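Local coordinates for protein acetylglutamate kinase (Streptococcus mutans, PDB 3L86) that probably catalyses the ATP-dependent phosphorylation of N-acetyl-L-glutamate, the second step of the pathway from L-glutamate to N-acetylornithine in arginine biosynthesis, at residues I39-G44 / K67-V72; S57-W62 / D268-G273; A126-Q131 / R172-L177; A206-L211 / V261-I266. All coordinates share one frame; numbering follows the deposited sequence.

In the fold
Three of the four contacts are strand pairings in one sheet. Contact 1 forms the middle, its centre about 10 Å from the centres of contacts 3 and 4: Ile-71 exchanges backbone hydrogen bonds with the 172-177 strand of contact 3, and Val-40 and Lys-42 pair with Ile-210 of contact 4. Contacts 3 and 4 do not meet, their nearest atoms being about 11 Å apart. Contact 2 lies against one face of this sheet, where Ile-59 packs on Ile-41 and Leu-270 on Ile-210. The reaction site opens at the carboxyl ends of the central strands. There Lys-42 of contact 1 approaches ADP, and the side chain of Leu-211 comes within about 4 Å of that of Lys-42.

Contact 1: I39-G44 / K67-V72. With ADP (adenosine-5'-diphosphate), chain B.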
# COMPACT_ATOMS: atom_id res chain seq x y z
N ILE A 39 4.40 -1.83 13.11
CA ILE A 39 3.18 -1.63 12.31
C ILE A 39 3.48 -1.09 10.88
O ILE A 39 4.26 -0.13 10.70
CB ILE A 39 2.24 -0.62 13.01
CG1 ILE A 39 1.86 -1.14 14.42
CG2 ILE A 39 1.00 -0.28 12.15
CD1 ILE A 39 1.14 -0.01 15.24
N VAL A 40 2.92 -1.76 9.87
CA VAL A 40 2.96 -1.28 8.48
C VAL A 40 1.66 -0.48 8.18
O VAL A 40 0.55 -0.97 8.44
CB VAL A 40 3.17 -2.45 7.48
CG1 VAL A 40 3.08 -1.98 5.98
CG2 VAL A 40 4.57 -3.15 7.79
N ILE A 41 1.82 0.76 7.72
CA ILE A 41 0.69 1.63 7.28
C ILE A 41 0.73 1.84 5.76
O ILE A 41 1.65 2.47 5.24
CB ILE A 41 0.75 2.98 7.97
CG1 ILE A 41 0.69 2.74 9.50
CG2 ILE A 41 -0.42 3.94 7.52
CD1 ILE A 41 1.60 3.62 10.32
N LYS A 42 -0.30 1.35 5.06
CA LYS A 42 -0.44 1.59 3.62
C LYS A 42 -1.45 2.74 3.41
O LYS A 42 -2.55 2.75 3.97
CB LYS A 42 -0.92 0.28 2.98
CG LYS A 42 -0.88 0.18 1.43
CD LYS A 42 -1.75 1.20 0.70
CE LYS A 42 -3.25 0.93 0.70
NZ LYS A 42 -3.71 1.44 -0.70
N ILE A 43 -1.08 3.72 2.62
CA ILE A 43 -1.91 4.95 2.45
C ILE A 43 -2.35 5.03 0.97
O ILE A 43 -1.47 5.08 0.05
CB ILE A 43 -1.12 6.26 2.94
CG1 ILE A 43 -0.66 6.15 4.38
CG2 ILE A 43 -2.00 7.56 2.86
CD1 ILE A 43 0.52 7.06 4.76
N GLY A 44 -3.69 5.05 0.71
CA GLY A 44 -4.26 5.16 -0.69
C GLY A 44 -4.14 6.52 -1.40
O GLY A 44 -3.65 7.47 -0.83
N LYS A 67 7.81 2.70 18.75
CA LYS A 67 7.26 1.79 17.77
C LYS A 67 8.04 1.84 16.42
O LYS A 67 8.53 2.87 16.06
CB LYS A 67 5.79 2.08 17.60
CG LYS A 67 4.98 0.96 17.05
CD LYS A 67 3.53 1.00 17.42
CE LYS A 67 3.18 0.58 18.82
NZ LYS A 67 3.45 -0.74 19.14
N GLN A 68 8.20 0.73 15.73
CA GLN A 68 8.87 0.79 14.41
C GLN A 68 7.82 0.84 13.32
O GLN A 68 6.95 -0.05 13.26
CB GLN A 68 9.77 -0.46 14.21
CG GLN A 68 10.83 -0.62 15.38
CD GLN A 68 11.38 -2.05 15.38
OE1 GLN A 68 12.21 -2.39 14.56
NE2 GLN A 68 10.84 -2.91 16.26
N LEU A 69 7.90 1.84 12.44
CA LEU A 69 6.82 2.11 11.50
C LEU A 69 7.37 2.06 10.07
O LEU A 69 8.48 2.57 9.83
CB LEU A 69 6.19 3.49 11.79
CG LEU A 69 4.89 3.74 12.59
CD1 LEU A 69 4.39 2.67 13.55
CD2 LEU A 69 4.72 5.17 13.19
N VAL A 70 6.64 1.43 9.14
CA VAL A 70 7.01 1.46 7.71
C VAL A 70 5.77 1.92 6.96
O VAL A 70 4.69 1.41 7.25
CB VAL A 70 7.47 0.06 7.17
CG1 VAL A 70 7.69 0.10 5.67
CG2 VAL A 70 8.79 -0.43 7.90
N ILE A 71 5.91 2.89 6.04
CA ILE A 71 4.81 3.42 5.23
C ILE A 71 4.96 3.03 3.73
O ILE A 71 6.04 3.19 3.11
CB ILE A 71 4.66 4.98 5.37
CG1 ILE A 71 4.09 5.37 6.75
CG2 ILE A 71 3.76 5.63 4.19
CD1 ILE A 71 4.20 6.90 7.05
N VAL A 72 3.88 2.44 3.18
CA VAL A 72 3.72 2.08 1.76
C VAL A 72 2.54 2.97 1.28
O VAL A 72 1.67 3.30 2.09
CB VAL A 72 3.38 0.57 1.59
CG1 VAL A 72 2.97 0.21 0.12
CG2 VAL A 72 4.58 -0.33 2.16
PB ADP B . -7.32 3.14 -2.69
O1B ADP B . -6.59 1.85 -2.96
O2B ADP B . -7.42 3.52 -1.20
O3B ADP B . -6.74 4.26 -3.48
PA ADP B . -9.51 2.04 -4.37
O1A ADP B . -10.52 2.83 -5.19
O2A ADP B . -8.47 1.27 -5.13
O3A ADP B . -8.85 2.99 -3.20
O5' ADP B . -10.43 1.04 -3.48
C5' ADP B . -11.44 1.61 -2.61
C4' ADP B . -12.81 1.60 -3.35
O4' ADP B . -13.36 0.28 -3.55
C3' ADP B . -13.93 2.36 -2.62
O3' ADP B . -13.76 3.75 -2.87
C2' ADP B . -15.19 1.85 -3.30
O2' ADP B . -15.42 2.71 -4.41
C1' ADP B . -14.77 0.52 -3.91
N9 ADP B . -15.58 -0.60 -3.35
C8 ADP B . -16.08 -1.61 -4.12
N7 ADP B . -16.74 -2.50 -3.33
C5 ADP B . -16.68 -2.03 -2.06
C6 ADP B . -17.20 -2.44 -0.76
N6 ADP B . -17.87 -3.61 -0.62
N1 ADP B . -16.90 -1.68 0.34
C2 ADP B . -16.21 -0.56 0.24
N3 ADP B . -15.72 -0.11 -0.91
C4 ADP B . -15.93 -0.78 -2.09
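Ile-41 and Ile-71 sit opposite each other in two neighbouring parallel strands, 39-43 and 68-72, the two strands of a beta-alpha-beta unit whose helix is 53-64. The pair illustrates how such a unit can bring a lysine from the end of a strand to a bound nucleotide. Five backbone hydrogen bonds link the strands in a ladder, from Ile-39 N on Gln-68 O to Ile-43 N on Val-72 O at 2.8 Å. On the face turned to helix 53-64, Ile-41 CD1 leans back to Leu-69 CG (4.0 Å), while Ile-43 CD1 meets Ile-71 CG2 at 3.6 Å. At the amino end Ile-39 CD1 presses tightly on Lys-67 CD (3.4 Å); the amino group of Lys-67 continues to a salt bridge with Asp-37.

Val-40, Val-70, Val-72 and Lys-42 occupy the other face, against helix 193-203 or 162-170. Lys-42 CB lies 4.1 Å from Val-72 O, and Lys-42 CG touches Val-72 CG1. With CG anti to the backbone N (chi1 -168°), the chain then bends at each later torsion, so that CD and CE leave the strand pair for the nucleotide. Lys-42 is a predicted transition-state stabilizer, like nearby Lys-249. At its tip, NZ lies 3.7 Å from ADP O1B, and Gly-44 brings its CA to 3.6 Å from ADP O2B.

Contact 2: S57-W62 / D268-G273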
# COMPACT_ATOMS: atom_id res chain seq x y z
N SER A 57 -0.41 13.45 14.52
CA SER A 57 -0.05 13.20 15.96
C SER A 57 0.11 11.73 16.35
O SER A 57 1.01 11.34 17.13
CB SER A 57 -1.09 13.82 16.91
OG SER A 57 -1.15 15.24 16.70
N GLN A 58 -0.78 10.88 15.84
CA GLN A 58 -0.73 9.45 16.17
C GLN A 58 0.57 8.84 15.65
O GLN A 58 1.24 8.10 16.36
CB GLN A 58 -2.00 8.69 15.66
CG GLN A 58 -2.02 7.16 16.02
CD GLN A 58 -1.95 6.92 17.55
OE1 GLN A 58 -0.89 6.68 18.14
NE2 GLN A 58 -3.07 7.05 18.19
N ILE A 59 0.93 9.14 14.40
CA ILE A 59 2.25 8.71 13.90
C ILE A 59 3.42 9.22 14.80
O ILE A 59 4.28 8.41 15.21
CB ILE A 59 2.46 9.15 12.40
CG1 ILE A 59 1.39 8.57 11.45
CG2 ILE A 59 3.82 8.74 11.89
CD1 ILE A 59 1.36 6.99 11.33
N LYS A 60 3.51 10.53 15.04
CA LYS A 60 4.62 11.09 15.86
C LYS A 60 4.67 10.40 17.25
O LYS A 60 5.74 10.07 17.74
CB LYS A 60 4.46 12.61 16.10
CG LYS A 60 5.83 13.17 16.65
CD LYS A 60 5.88 14.64 16.90
CE LYS A 60 7.30 14.98 17.45
NZ LYS A 60 7.22 14.98 18.98
N ASN A 61 3.51 10.24 17.89
CA ASN A 61 3.43 9.62 19.26
C ASN A 61 3.85 8.16 19.24
O ASN A 61 4.59 7.70 20.13
CB ASN A 61 2.02 9.78 19.90
CG ASN A 61 1.66 11.21 20.12
OD1 ASN A 61 2.55 12.03 20.18
ND2 ASN A 61 0.35 11.52 20.30
N TRP A 62 3.41 7.40 18.24
CA TRP A 62 3.97 6.03 18.09
C TRP A 62 5.50 6.05 17.94
O TRP A 62 6.23 5.20 18.51
CB TRP A 62 3.34 5.23 16.91
CG TRP A 62 1.96 4.55 17.19
CD1 TRP A 62 1.46 4.11 18.41
CD2 TRP A 62 0.96 4.25 16.20
NE1 TRP A 62 0.18 3.55 18.22
CE2 TRP A 62 -0.14 3.63 16.88
CE3 TRP A 62 0.90 4.42 14.80
CZ2 TRP A 62 -1.29 3.22 16.20
CZ3 TRP A 62 -0.26 4.01 14.13
CH2 TRP A 62 -1.31 3.38 14.82
N ASP A 268 -10.90 4.59 6.96
CA ASP A 268 -10.39 5.89 6.52
C ASP A 268 -9.46 6.55 7.56
O ASP A 268 -9.15 7.74 7.44
CB ASP A 268 -11.54 6.84 6.10
CG ASP A 268 -12.33 7.46 7.29
OD1 ASP A 268 -12.05 7.12 8.44
OD2 ASP A 268 -13.24 8.33 7.05
N ASN A 269 -9.06 5.80 8.57
CA ASN A 269 -8.20 6.35 9.66
C ASN A 269 -7.33 5.24 10.27
O ASN A 269 -7.43 4.08 9.88
CB ASN A 269 -9.02 7.06 10.77
CG ASN A 269 -9.95 6.10 11.57
OD1 ASN A 269 -9.59 5.61 12.66
ND2 ASN A 269 -11.17 5.88 11.04
N LEU A 270 -6.53 5.58 11.27
CA LEU A 270 -5.60 4.58 11.87
C LEU A 270 -6.19 3.65 12.92
O LEU A 270 -5.49 2.70 13.33
CB LEU A 270 -4.39 5.33 12.51
CG LEU A 270 -3.47 6.07 11.54
CD1 LEU A 270 -2.49 7.05 12.26
CD2 LEU A 270 -2.73 5.06 10.63
N LEU A 271 -7.42 3.93 13.40
CA LEU A 271 -7.92 3.24 14.63
C LEU A 271 -9.25 2.44 14.48
O LEU A 271 -9.39 1.34 15.06
CB LEU A 271 -8.05 4.22 15.82
CG LEU A 271 -6.87 5.12 16.25
CD1 LEU A 271 -7.35 6.20 17.31
CD2 LEU A 271 -5.60 4.35 16.73
N THR A 272 -10.20 2.94 13.68
CA THR A 272 -11.56 2.31 13.52
C THR A 272 -11.91 1.96 12.05
O THR A 272 -11.37 2.57 11.10
CB THR A 272 -12.66 3.23 14.12
OG1 THR A 272 -12.79 4.42 13.34
CG2 THR A 272 -12.31 3.58 15.60
N GLY A 273 -12.81 0.98 11.86
CA GLY A 273 -13.13 0.46 10.50
C GLY A 273 -13.48 -1.04 10.50
O GLY A 273 -14.14 -1.55 11.42
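Leu-270 drives one methyl, CD1, into the side of helix 53-64, and the tight half of this contact gathers round that single carbon. Gln-58 meets it with the aliphatic part of its chain, CG lying 3.8 Å from Leu-270 CD1 and CB equally near. Ile-59 CD1 comes in at about a right angle, 4.0 Å from the same Leu-270 CD1, and the indole of Trp-62 approaches obliquely, CZ3 at 4.2 Å from that methyl. One leucine thus spans a full turn of helix, touching residues 58, 59 and 62.

The solvent side is looser. Leu-271, an exposed residue, offers CD2 to Gln-58 NE2 at 4.0 Å and stands 4.5 Å from Trp-62 CZ2. No hydrogen bond crosses between the segments. Gln-58 mediates between the two halves: its chain leaves with CG anti to the backbone N (chi1 -178°) and then bends at chi2 (59°), which carries the amide back over the indole, where OE1 lies 3.2 Å above the ring plane, displaced toward the rim.

An Asx turn shapes the backbone that carries the two leucines. Asn-269 OD1 accepts from both Leu-271 N (2.8 Å) and Thr-272 N, which reach it from the same face of its amide plane, while Asn-269 ND2 donates almost straight to Asp-268 OD1. Asp-268 is itself salt-bridged to Lys-216. The loop, joining strands 263-267 and 274-277, laps over the sheet beside helix 53-64: Leu-270 also packs on Ile-41 and Ile-210, and Ile-59 on Ile-41 and Leu-69, of the strands beneath.

Contact 3: A126-Q131 / R172-L177; sequences AGVSCQ and RQIPIL
The flat carboxamide of Gln-173 lies against Gln-131, whose CB sits over one face of it, 3.9 Å from CD and equally far from OE1 and NE2. Beyond CG the chain of Gln-173 is extended, and it runs past the strand backbone, with CG 3.1 Å from Ser-129 OG and NE2 3.8 Å from the carbonyl oxygen of Cys-130. The amide of Gln-131 turns away after a bend at chi2 (61°), and its OE1 receives a weak hydrogen bond from Arg-124. Among the flat peptide groups, the carbonyl of Arg-172 is met by the hydroxyl of Ser-129, a fairly long bond of 3.3 Å with the donor tilted 16° from the carbonyl plane.

The backbones then join in parallel register, Cys-130 beside Ile-174. Both the backbone N and O of Gln-131 turn to the 174-177 strand: its N donates to Ile-174 O, and its O accepts from Ile-176 N, each at 3.0 Å. On the opposite face from the two glutamines the packing is apolar. Val-128 CG1 presses on Ile-174 CD1 at 3.5 Å, and Cys-130 SG rests 3.9 Å from Ile-176 CD1. Leu-119 and Leu-123 of helix 101-125 and Ile-59 of helix 53-64 close over this layer.

Each strand follows, after a few residues, a helix that ends in a Schellman motif, with Gly-127 and Arg-172 as the positive-phi residues. The short strand 130-132 thereby joins strand 174-182 in a parallel pairing that belongs to the alpha/beta sheet of the amino acid kinase fold.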
# COMPACT_ATOMS: atom_id res chain seq x y z
N ALA A 126 5.34 18.03 10.49
CA ALA A 126 4.74 17.73 11.77
C ALA A 126 5.74 17.22 12.81
O ALA A 126 5.32 16.81 13.88
CB ALA A 126 3.54 16.76 11.62
N GLY A 127 7.04 17.21 12.50
CA GLY A 127 8.04 16.71 13.45
C GLY A 127 8.36 15.21 13.39
O GLY A 127 9.19 14.72 14.15
N VAL A 128 7.75 14.48 12.45
CA VAL A 128 8.12 13.06 12.20
C VAL A 128 9.42 12.91 11.38
O VAL A 128 9.60 13.57 10.35
CB VAL A 128 6.98 12.33 11.47
CG1 VAL A 128 7.36 10.86 11.19
CG2 VAL A 128 5.72 12.40 12.31
N SER A 129 10.32 12.05 11.85
CA SER A 129 11.53 11.73 11.13
C SER A 129 11.29 10.58 10.14
O SER A 129 10.88 9.50 10.55
CB SER A 129 12.67 11.40 12.12
OG SER A 129 13.61 10.53 11.49
N CYS A 130 11.51 10.84 8.85
CA CYS A 130 11.13 9.93 7.74
C CYS A 130 11.93 10.28 6.47
O CYS A 130 12.53 11.36 6.39
CB CYS A 130 9.61 10.06 7.39
SG CYS A 130 9.04 11.73 6.89
N GLN A 131 11.89 9.39 5.46
CA GLN A 131 12.66 9.58 4.22
C GLN A 131 12.00 8.84 3.06
O GLN A 131 11.75 7.68 3.18
CB GLN A 131 14.12 9.02 4.40
CG GLN A 131 14.98 9.11 3.12
CD GLN A 131 15.14 10.53 2.64
OE1 GLN A 131 15.67 11.38 3.37
NE2 GLN A 131 14.72 10.81 1.40
N ARG A 172 15.85 5.02 13.76
CA ARG A 172 14.63 5.72 14.15
C ARG A 172 14.16 6.67 13.06
O ARG A 172 13.81 7.84 13.35
CB ARG A 172 14.85 6.49 15.46
CG ARG A 172 15.09 5.61 16.67
CD ARG A 172 15.26 6.37 17.97
NE ARG A 172 15.55 5.48 19.09
CZ ARG A 172 15.86 5.90 20.31
NH1 ARG A 172 15.92 7.19 20.58
NH2 ARG A 172 16.11 5.01 21.27
N GLN A 173 14.01 6.24 11.81
CA GLN A 173 13.51 7.08 10.69
C GLN A 173 12.48 6.20 9.97
O GLN A 173 12.68 4.98 9.88
CB GLN A 173 14.67 7.43 9.75
CG GLN A 173 14.62 8.80 9.06
CD GLN A 173 15.70 8.98 7.99
OE1 GLN A 173 16.27 8.00 7.49
NE2 GLN A 173 15.97 10.23 7.62
N ILE A 174 11.35 6.76 9.53
CA ILE A 174 10.32 5.93 8.86
C ILE A 174 10.62 5.90 7.36
O ILE A 174 10.61 6.96 6.72
CB ILE A 174 8.88 6.48 9.06
CG1 ILE A 174 8.53 6.50 10.56
CG2 ILE A 174 7.87 5.60 8.31
CD1 ILE A 174 7.28 7.33 10.93
N PRO A 175 10.88 4.70 6.81
CA PRO A 175 10.98 4.68 5.34
C PRO A 175 9.61 4.81 4.68
O PRO A 175 8.70 4.07 5.07
CB PRO A 175 11.52 3.28 5.04
CG PRO A 175 11.13 2.38 6.27
CD PRO A 175 11.23 3.40 7.46
N ILE A 176 9.51 5.68 3.67
CA ILE A 176 8.33 5.80 2.78
C ILE A 176 8.56 5.16 1.38
O ILE A 176 9.45 5.59 0.58
CB ILE A 176 7.90 7.27 2.65
CG1 ILE A 176 7.47 7.82 4.05
CG2 ILE A 176 6.70 7.44 1.67
CD1 ILE A 176 7.54 9.39 4.15
N LEU A 177 7.76 4.13 1.09
CA LEU A 177 7.86 3.34 -0.17
C LEU A 177 6.69 3.46 -1.11
O LEU A 177 5.58 2.97 -0.84
CB LEU A 177 7.92 1.87 0.14
CG LEU A 177 9.14 1.04 0.24
CD1 LEU A 177 10.05 1.65 1.32
CD2 LEU A 177 8.73 -0.42 0.61

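Contact 4: A206-L211 / V261-I266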
# COMPACT_ATOMS: atom_id res chain seq x y z
N ALA A 206 5.11 -8.26 10.85
CA ALA A 206 4.45 -7.13 11.56
C ALA A 206 3.34 -7.56 12.55
O ALA A 206 2.73 -8.58 12.38
CB ALA A 206 3.88 -6.09 10.54
N ASP A 207 3.12 -6.76 13.62
CA ASP A 207 2.00 -6.98 14.51
C ASP A 207 0.69 -6.72 13.80
O ASP A 207 -0.29 -7.42 14.07
CB ASP A 207 2.05 -6.02 15.74
CG ASP A 207 3.28 -6.25 16.60
OD1 ASP A 207 3.81 -5.30 17.20
OD2 ASP A 207 3.75 -7.39 16.67
N LYS A 208 0.66 -5.71 12.93
CA LYS A 208 -0.58 -5.24 12.33
C LYS A 208 -0.31 -4.48 11.01
O LYS A 208 0.72 -3.80 10.86
CB LYS A 208 -1.26 -4.26 13.31
CG LYS A 208 -2.60 -3.67 12.79
CD LYS A 208 -3.27 -2.80 13.85
CE LYS A 208 -4.72 -2.51 13.49
NZ LYS A 208 -5.35 -1.68 14.57
N LEU A 209 -1.22 -4.63 10.05
CA LEU A 209 -1.25 -3.83 8.79
C LEU A 209 -2.56 -2.97 8.71
O LEU A 209 -3.69 -3.47 8.94
CB LEU A 209 -1.19 -4.80 7.58
CG LEU A 209 -1.52 -4.26 6.17
CD1 LEU A 209 -0.46 -3.19 5.73
CD2 LEU A 209 -1.55 -5.41 5.11
N ILE A 210 -2.41 -1.68 8.41
CA ILE A 210 -3.55 -0.77 8.24
C ILE A 210 -3.62 -0.45 6.75
O ILE A 210 -2.64 0.04 6.16
CB ILE A 210 -3.36 0.53 9.14
CG1 ILE A 210 -3.24 0.11 10.62
CG2 ILE A 210 -4.51 1.50 8.94
CD1 ILE A 210 -2.85 1.24 11.65
N LEU A 211 -4.74 -0.78 6.12
CA LEU A 211 -4.97 -0.41 4.74
C LEU A 211 -5.90 0.83 4.70
O LEU A 211 -7.15 0.72 4.71
CB LEU A 211 -5.58 -1.61 3.93
CG LEU A 211 -4.68 -2.87 3.81
CD1 LEU A 211 -5.45 -4.12 3.38
CD2 LEU A 211 -3.47 -2.69 2.87
N VAL A 261 0.33 -12.51 10.47
CA VAL A 261 0.13 -11.13 10.98
C VAL A 261 -1.18 -11.10 11.80
O VAL A 261 -2.23 -11.56 11.33
CB VAL A 261 0.13 -10.04 9.84
CG1 VAL A 261 -0.14 -8.65 10.45
CG2 VAL A 261 1.48 -10.03 9.09
N GLY A 262 -1.12 -10.58 13.02
CA GLY A 262 -2.24 -10.75 13.94
C GLY A 262 -3.57 -10.06 13.60
O GLY A 262 -4.64 -10.63 13.84
N GLN A 263 -3.50 -8.83 13.03
CA GLN A 263 -4.70 -8.07 12.63
C GLN A 263 -4.48 -7.20 11.36
O GLN A 263 -3.39 -6.62 11.21
CB GLN A 263 -5.07 -7.10 13.74
CG GLN A 263 -5.30 -7.70 15.11
CD GLN A 263 -5.70 -6.62 16.06
OE1 GLN A 263 -5.06 -5.53 16.12
NE2 GLN A 263 -6.78 -6.85 16.78
N VAL A 264 -5.48 -7.13 10.45
CA VAL A 264 -5.51 -6.10 9.40
C VAL A 264 -6.75 -5.14 9.59
O VAL A 264 -7.85 -5.60 9.90
CB VAL A 264 -5.56 -6.75 7.97
CG1 VAL A 264 -5.62 -5.66 6.86
CG2 VAL A 264 -4.36 -7.63 7.74
N LEU A 265 -6.56 -3.82 9.45
CA LEU A 265 -7.67 -2.85 9.50
C LEU A 265 -7.88 -2.19 8.13
O LEU A 265 -6.92 -1.71 7.52
CB LEU A 265 -7.36 -1.78 10.55
CG LEU A 265 -8.35 -0.62 10.73
CD1 LEU A 265 -9.67 -1.21 11.36
CD2 LEU A 265 -7.76 0.45 11.64
N ILE A 266 -9.11 -2.23 7.62
CA ILE A 266 -9.55 -1.46 6.45
C ILE A 266 -10.54 -0.32 6.90
O ILE A 266 -11.61 -0.59 7.50
CB ILE A 266 -10.21 -2.40 5.40
CG1 ILE A 266 -9.16 -3.39 4.85
CG2 ILE A 266 -10.87 -1.61 4.22
CD1 ILE A 266 -9.72 -4.47 3.91
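Lys-208 stretches fully extended across the neighbouring strand, and its carbons rather than its amine make the contact. Having CG anti to the backbone N (chi1 180°) directs the chain over the backbone of Gln-263, whose carbonyl oxygen is 3.4 Å from Lys-208 CG. Farther out, Lys-208 CE reaches Leu-265 CB at 4.0 Å. The chain of Gln-263 slants past that of Lys-208, bringing OE1 within 4.0 Å of CD. Ile-210 and Leu-265 share this face less closely.

On the reverse face the orientations change. Leu-211 and Ile-266 lie side by side and point the same way, Leu-211 CD1 being 4.1 Å from Ile-266 CG1. The same methyl meets Val-264 at an angle, 3.8 Å from its CG1, so Leu-211 CD1 touches two residues of the partner strand. Before the strands begin, Val-261 turns CG1 to the carbonyl oxygen of Ala-206 at 3.5 Å.

Three backbone bonds hold the strands parallel, 12° apart. Leu-209 is gripped twice, its N donating to Gln-263 O and its O accepting from Leu-265 N; Leu-211 N then meets Leu-265 O at 2.8 Å.

Strand 208-212 is also bonded to strand 38-43 on its other edge, and strand 263-267 to the antiparallel strand 274-277. Helix 246-258 packs on Leu-209 and Val-264, and helix 193-203 on Leu-209 and Leu-211, while Ile-210, on the face of Lys-208 and Leu-265, meets Trp-62 of helix 53-64.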